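Local coordinates for HNH endonuclease (PDB 5H0M), which probably nicks DNA as an HNH endonuclease of a deep-sea thermophilic bacteriophage, and carries a bound zinc ion, at residues V91-P96 and D108-L113. Residues are numbered along the deposited sequence; the frame is centred on the assembly and turned at random.
Sequences VDHITP and DNLQSL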
loop_
_atom_site.group_PDB
_atom_site.type_symbol
_atom_site.label_atom_id
_atom_site.label_comp_id
_atom_site.label_asym_id
_atom_site.label_seq_id
_atom_site.Cartn_x
_atom_site.Cartn_y
_atom_site.Cartn_z
ATOM N N VAL A 91 -2.852 5.455 -0.975
ATOM C CA VAL A 91 -1.451 5.061 -1.072
ATOM C C VAL A 91 -1.387 3.574 -0.763
ATOM O O VAL A 91 -1.854 3.151 0.306
ATOM C CB VAL A 91 -0.563 5.841 -0.095
ATOM C CG1 VAL A 91 0.872 5.358 -0.132
ATOM C CG2 VAL A 91 -0.594 7.320 -0.431
ATOM N N ASP A 92 -0.813 2.803 -1.687
ATOM C CA ASP A 92 -0.749 1.333 -1.564
ATOM C C ASP A 92 0.694 0.839 -1.478
ATOM O O ASP A 92 1.598 1.380 -2.125
ATOM C CB ASP A 92 -1.440 0.658 -2.753
ATOM C CG ASP A 92 -1.771 -0.827 -2.507
ATOM O OD1 ASP A 92 -1.904 -1.261 -1.331
ATOM O OD2 ASP A 92 -1.922 -1.563 -3.500
ATOM N N HIS A 93 0.872 -0.212 -0.684
ATOM C CA HIS A 93 2.126 -0.960 -0.618
ATOM C C HIS A 93 2.310 -1.796 -1.862
ATOM O O HIS A 93 1.401 -2.543 -2.245
ATOM C CB HIS A 93 2.128 -1.860 0.611
ATOM C CG HIS A 93 2.211 -1.106 1.900
ATOM N ND1 HIS A 93 1.115 -0.531 2.491
ATOM C CD2 HIS A 93 3.268 -0.806 2.690
ATOM C CE1 HIS A 93 1.486 0.084 3.601
ATOM N NE2 HIS A 93 2.791 -0.055 3.736
ATOM N N ILE A 94 3.481 -1.707 -2.473
ATOM C CA ILE A 94 3.750 -2.500 -3.690
ATOM C C ILE A 94 3.841 -3.976 -3.315
ATOM O O ILE A 94 3.044 -4.797 -3.781
ATOM C CB ILE A 94 5.005 -2.029 -4.420
ATOM C CG1 ILE A 94 4.872 -0.580 -4.876
ATOM C CG2 ILE A 94 5.304 -2.984 -5.573
ATOM C CD1 ILE A 94 6.113 -0.016 -5.526
ATOM N N THR A 95 4.787 -4.310 -2.443
ATOM C CA THR A 95 4.756 -5.578 -1.714
ATOM C C THR A 95 3.786 -5.374 -0.560
ATOM O O THR A 95 4.011 -4.502 0.281
ATOM C CB THR A 95 6.132 -5.946 -1.178
ATOM O OG1 THR A 95 7.060 -6.029 -2.269
ATOM C CG2 THR A 95 6.095 -7.277 -0.445
ATOM N N PRO A 96 2.693 -6.136 -0.528
ATOM C CA PRO A 96 1.666 -5.847 0.473
ATOM C C PRO A 96 2.186 -5.878 1.905
ATOM O O PRO A 96 3.123 -6.606 2.239
ATOM C CB PRO A 96 0.633 -6.952 0.245
ATOM C CG PRO A 96 0.788 -7.308 -1.195
ATOM C CD PRO A 96 2.258 -7.180 -1.478
ATOM N N ASP A 108 9.966 3.659 -1.464
ATOM C CA ASP A 108 10.061 2.912 -2.714
ATOM C C ASP A 108 9.166 1.681 -2.762
ATOM O O ASP A 108 9.129 1.000 -3.780
ATOM C CB ASP A 108 11.513 2.557 -3.058
ATOM C CG ASP A 108 12.152 1.595 -2.090
ATOM O OD1 ASP A 108 11.589 1.248 -1.042
ATOM O OD2 ASP A 108 13.304 1.166 -2.386
ATOM N N ASN A 109 8.456 1.403 -1.671
ATOM C CA ASN A 109 7.453 0.349 -1.623
ATOM C C ASN A 109 6.050 0.936 -1.562
ATOM O O ASN A 109 5.111 0.220 -1.242
ATOM C CB ASN A 109 7.663 -0.553 -0.402
ATOM C CG ASN A 109 6.806 -1.798 -0.438
ATOM O OD1 ASN A 109 6.692 -2.443 -1.483
ATOM N ND2 ASN A 109 6.216 -2.156 0.689
ATOM N N LEU A 110 5.901 2.227 -1.873
ATOM C CA LEU A 110 4.590 2.888 -1.749
ATOM C C LEU A 110 4.263 3.701 -2.996
ATOM O O LEU A 110 5.124 4.416 -3.509
ATOM C CB LEU A 110 4.592 3.801 -0.514
ATOM C CG LEU A 110 4.615 3.062 0.816
ATOM C CD1 LEU A 110 4.991 4.010 1.936
ATOM C CD2 LEU A 110 3.311 2.350 1.098
ATOM N N GLN A 111 3.026 3.588 -3.481
ATOM C CA GLN A 111 2.590 4.370 -4.630
ATOM C C GLN A 111 1.217 4.975 -4.407
ATOM O O GLN A 111 0.321 4.329 -3.878
ATOM C CB GLN A 111 2.551 3.530 -5.903
ATOM C CG GLN A 111 3.850 2.861 -6.266
ATOM C CD GLN A 111 3.732 2.122 -7.584
ATOM O OE1 GLN A 111 3.153 1.031 -7.643
ATOM N NE2 GLN A 111 4.263 2.714 -8.637
ATOM N N SER A 112 1.058 6.206 -4.867
ATOM C CA SER A 112 -0.251 6.845 -4.898
ATOM C C SER A 112 -1.017 6.314 -6.101
ATOM O O SER A 112 -0.467 6.270 -7.205
ATOM C CB SER A 112 -0.085 8.356 -5.046
ATOM O OG SER A 112 0.768 8.883 -4.029
ATOM N N LEU A 113 -2.269 5.897 -5.877
ATOM C CA LEU A 113 -3.097 5.237 -6.903
ATOM C C LEU A 113 -4.509 5.791 -6.918
ATOM O O LEU A 113 -5.036 6.209 -5.890
ATOM C CB LEU A 113 -3.200 3.727 -6.657
ATOM C CG LEU A 113 -1.891 2.918 -6.667
ATOM C CD1 LEU A 113 -2.199 1.467 -6.363
ATOM C CD2 LEU A 113 -1.167 3.055 -7.995
HETATM O O HOH W 1 1.445 0.302 -5.233
#
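The side-chain amide of N109 grips the backbone of T95 at both ends: OD1 accepts from T95 N at 2.8 Å, and ND2 donates to T95 O at 3.2 Å. Both bonds use a carbonyl lone pair. N109 CG stands anti to its own backbone N (chi1 -170°), which carries the amide across to the loop following strand 91-93. I94 N meanwhile bonds to N109 O at 2.8 Å from above the carbonyl plane. Beside this clamp, L110 CD2 sits over the centre of the H93 ring, 3.5 Å from its centroid, a CH-pi contact, while N109 ND2 lies at the ring edge. Antiparallel pairing continues through D92 and Q111, a hydrogen-bonded pair with D92 N to Q111 O at 2.9 Å and Q111 N to D92 O at 3.0 Å. A water bridges D92 O and Q111 OE1, the latter also held by H78. Further out, K103 O takes another bond from N109 ND2, a hydrogen bond from H93 NE2 to R104 O helps to set the ring's rotation, and K121 forms a salt bridge with D92 OD2. The two antiparallel strands and helix 115-129 are consistent with the ββα-metal fold of HNH nucleases; the four-cysteine zinc is a separate site beside it.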